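Local coordinates for competence protein PILN (Thermus thermophilus, PDB 4BHQ) that probably acts as part of the inner-membrane platform that initiates type IV pilus biogenesis, through a periplasmic domain that forms a dimer, at residues Q55-F60 against R76-R81. Residues are numbered along the deposited sequence; the frame is centred on the assembly and turned at random.
Sequences QYLAAF and RSVSAR
The amide end of Q55 reaches R76 and S77, at the corner where the chain enters strand 77-81. Q55 starts out pointing away from the strand, but its chain bends back at chi2 (60°), which brings NE2 to 3.3 Å from R76 O. The N-H...O angle is 140°, so this hydrogen bond is weak; NE2 also lies against S77 CB at 3.4 Å. With an alanine here, R76 O would probably lose this donor and the S77 methylene the amide that covers it. S77 OG bonds to S54 OG and V78 pairs through its backbone with S54, so the start of helix 53-63 is tied to the strand just before Q55.

L57 points toward the strand. CG stands anti to the backbone N, which sets the branch over V78: L57 CD2 lies 3.7 Å from V78 CG1 and equally close to V78 O; the two side chains cross at about a right angle. L57 also packs on L57 of the second subunit, which places this apolar patch next to the dimer partner.

A58 brings its methyl directly onto the backbone, CB lying 3.5 Å from R76 C. Its CA is 4.1 Å from V78 CG2, so the two methyls of V78 are shared between neighbouring helix residues: CG1 for L57, CG2 for A58. The small side chain is consistent with the close approach, 6.1 Å, of the axes of helix segment 55-60 and strand segment 77-81, at 120° between their directions.

A classic beta bulge sets R76 and S77 opposite the single residue Q109 of the adjoining strand, and the R76 guanidinium pairs with E111. Here a helix packs through small and aliphatic side chains against strand 73-82, outermost in this chain's antiparallel sheet, in an alpha+beta domain of the PilN dimerization family.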
ATOM      1  N   GLN A  55       1.765  -8.442   5.466  1.00 19.16           N
ATOM      2  CA  GLN A  55       1.208  -9.271   4.343  1.00 21.04           C
ATOM      3  C   GLN A  55      -0.163  -8.741   3.876  1.00 19.72           C
ATOM      4  O   GLN A  55      -0.467  -8.766   2.682  1.00 20.76           O
ATOM      5  CB  GLN A  55       1.053 -10.762   4.796  1.00 21.24           C
ATOM      6  CG  GLN A  55       2.409 -11.569   4.693  1.00 24.07           C
ATOM      7  CD  GLN A  55       3.466 -10.925   5.566  1.00 29.93           C
ATOM      8  OE1 GLN A  55       3.228 -10.626   6.736  1.00 29.77           O
ATOM      9  NE2 GLN A  55       4.597 -10.641   4.992  1.00 27.15           N
ATOM     10  N   TYR A  56      -1.000  -8.305   4.814  1.00 20.36           N
ATOM     11  CA  TYR A  56      -2.316  -7.759   4.457  1.00 18.89           C
ATOM     12  C   TYR A  56      -2.127  -6.466   3.675  1.00 19.50           C
ATOM     13  O   TYR A  56      -2.816  -6.222   2.690  1.00 19.01           O
ATOM     14  CB  TYR A  56      -3.189  -7.525   5.689  1.00 19.25           C
ATOM     15  CG  TYR A  56      -3.789  -8.809   6.300  1.00 21.50           C
ATOM     16  CD1 TYR A  56      -4.837  -9.482   5.670  1.00 24.37           C
ATOM     17  CD2 TYR A  56      -3.313  -9.323   7.508  1.00 21.92           C
ATOM     18  CE1 TYR A  56      -5.430 -10.585   6.206  1.00 22.62           C
ATOM     19  CE2 TYR A  56      -3.883 -10.425   8.091  1.00 23.03           C
ATOM     20  CZ  TYR A  56      -4.929 -11.074   7.419  1.00 27.67           C
ATOM     21  OH  TYR A  56      -5.477 -12.169   7.976  1.00 26.26           O
ATOM     22  N   LEU A  57      -1.215  -5.608   4.167  1.00 19.42           N
ATOM     23  CA  LEU A  57      -0.880  -4.371   3.428  1.00 17.89           C
ATOM     24  C   LEU A  57      -0.279  -4.684   2.060  1.00 17.62           C
ATOM     25  O   LEU A  57      -0.665  -4.027   1.040  1.00 19.97           O
ATOM     26  CB  LEU A  57       0.072  -3.522   4.297  1.00 20.29           C
ATOM     27  CG  LEU A  57       0.594  -2.192   3.740  1.00 24.76           C
ATOM     28  CD1 LEU A  57      -0.613  -1.345   3.287  1.00 22.55           C
ATOM     29  CD2 LEU A  57       1.457  -1.463   4.809  1.00 21.36           C
ATOM     30  N   ALA A  58       0.642  -5.614   1.978  1.00 17.64           N
ATOM     31  CA  ALA A  58       1.166  -5.952   0.599  1.00 19.31           C
ATOM     32  C   ALA A  58       0.011  -6.381  -0.326  1.00 17.60           C
ATOM     33  O   ALA A  58      -0.059  -5.960  -1.455  1.00 15.93           O
ATOM     34  CB  ALA A  58       2.237  -7.107   0.689  1.00 18.22           C
ATOM     35  N   ALA A  59      -0.872  -7.259   0.178  1.00 17.06           N
ATOM     36  CA  ALA A  59      -1.976  -7.754  -0.625  1.00 17.17           C
ATOM     37  C   ALA A  59      -2.905  -6.609  -1.055  1.00 17.43           C
ATOM     38  O   ALA A  59      -3.355  -6.568  -2.199  1.00 18.11           O
ATOM     39  CB  ALA A  59      -2.829  -8.797   0.199  1.00 18.07           C
ATOM     40  N   PHE A  60      -3.205  -5.709  -0.130  1.00 17.98           N
ATOM     41  CA  PHE A  60      -4.056  -4.522  -0.460  1.00 18.53           C
ATOM     42  C   PHE A  60      -3.434  -3.703  -1.558  1.00 18.87           C
ATOM     43  O   PHE A  60      -4.090  -3.321  -2.550  1.00 17.69           O
ATOM     44  CB  PHE A  60      -4.218  -3.632   0.817  1.00 18.38           C
ATOM     45  CG  PHE A  60      -4.830  -2.269   0.508  1.00 21.80           C
ATOM     46  CD1 PHE A  60      -6.187  -2.171   0.092  1.00 23.57           C
ATOM     47  CD2 PHE A  60      -4.043  -1.123   0.506  1.00 20.21           C
ATOM     48  CE1 PHE A  60      -6.732  -0.907  -0.279  1.00 24.45           C
ATOM     49  CE2 PHE A  60      -4.584   0.107   0.157  1.00 22.37           C
ATOM     50  CZ  PHE A  60      -5.937   0.211  -0.240  1.00 24.04           C
ATOM     51  N   ARG A  76       5.232  -8.503  -1.385  1.00 20.00           N
ATOM     52  CA  ARG A  76       4.977  -9.668  -0.574  1.00 18.15           C
ATOM     53  C   ARG A  76       4.989  -9.318   0.888  1.00 21.30           C
ATOM     54  O   ARG A  76       4.397 -10.036   1.748  1.00 22.21           O
ATOM     55  CB  ARG A  76       6.045 -10.765  -0.831  1.00 20.49           C
ATOM     56  CG  ARG A  76       6.005 -11.241  -2.251  1.00 25.56           C
ATOM     57  CD  ARG A  76       4.573 -11.935  -2.461  1.00 26.77           C
ATOM     58  NE  ARG A  76       4.466 -12.321  -3.860  1.00 31.97           N
ATOM     59  CZ  ARG A  76       3.333 -12.418  -4.517  1.00 29.80           C
ATOM     60  NH1 ARG A  76       2.155 -12.133  -3.870  1.00 28.92           N
ATOM     61  NH2 ARG A  76       3.378 -12.854  -5.739  1.00 27.87           N
ATOM     62  N   SER A  77       5.677  -8.232   1.221  1.00 19.94           N
ATOM     63  CA  SER A  77       5.690  -7.772   2.611  1.00 19.98           C
ATOM     64  C   SER A  77       5.992  -6.311   2.625  1.00 20.16           C
ATOM     65  O   SER A  77       6.899  -5.842   1.931  1.00 19.60           O
ATOM     66  CB  SER A  77       6.749  -8.563   3.446  1.00 22.02           C
ATOM     67  OG  SER A  77       6.745  -8.036   4.782  1.00 29.16           O
ATOM     68  N   VAL A  78       5.207  -5.562   3.377  1.00 20.72           N
ATOM     69  CA  VAL A  78       5.483  -4.141   3.556  1.00 21.80           C
ATOM     70  C   VAL A  78       5.358  -3.824   5.044  1.00 23.89           C
ATOM     71  O   VAL A  78       4.223  -3.758   5.583  1.00 20.17           O
ATOM     72  CB  VAL A  78       4.456  -3.268   2.792  1.00 23.46           C
ATOM     73  CG1 VAL A  78       4.729  -1.788   3.083  1.00 21.29           C
ATOM     74  CG2 VAL A  78       4.463  -3.555   1.255  1.00 21.72           C
ATOM     75  N   SER A  79       6.482  -3.603   5.710  1.00 20.52           N
ATOM     76  CA  SER A  79       6.461  -3.333   7.162  1.00 19.71           C
ATOM     77  C   SER A  79       6.841  -1.875   7.343  1.00 20.79           C
ATOM     78  O   SER A  79       7.597  -1.324   6.583  1.00 26.51           O
ATOM     79  CB  SER A  79       7.467  -4.243   7.913  1.00 22.60           C
ATOM     80  OG  SER A  79       8.747  -3.600   7.940  1.00 27.34           O
ATOM     81  N   ALA A  80       6.268  -1.208   8.308  1.00 23.35           N
ATOM     82  CA  ALA A  80       6.536   0.202   8.551  1.00 25.31           C
ATOM     83  C   ALA A  80       7.055   0.358   9.966  1.00 27.54           C
ATOM     84  O   ALA A  80       6.703  -0.421  10.840  1.00 27.73           O
ATOM     85  CB  ALA A  80       5.225   0.989   8.372  1.00 30.20           C
ATOM     86  N   ARG A  81       7.883   1.377  10.203  1.00 25.34           N
ATOM     87  CA  ARG A  81       8.269   1.679  11.573  1.00 27.53           C
ATOM     88  C   ARG A  81       8.637   3.153  11.669  1.00 28.16           C
ATOM     89  O   ARG A  81       9.111   3.730  10.709  1.00 26.90           O
ATOM     90  CB  ARG A  81       9.430   0.798  12.066  1.00 26.20           C
ATOM     91  CG  ARG A  81      10.781   1.158  11.436  1.00 26.77           C
ATOM     92  CD  ARG A  81      11.910   0.276  12.020  1.00 30.61           C
ATOM     93  NE  ARG A  81      13.175   0.539  11.374  1.00 32.63           N
ATOM     94  CZ  ARG A  81      14.171   1.195  11.948  1.00 33.51           C
ATOM     95  NH1 ARG A  81      14.065   1.630  13.214  1.00 37.10           N
ATOM     96  NH2 ARG A  81      15.242   1.438  11.250  1.00 33.46           N
TER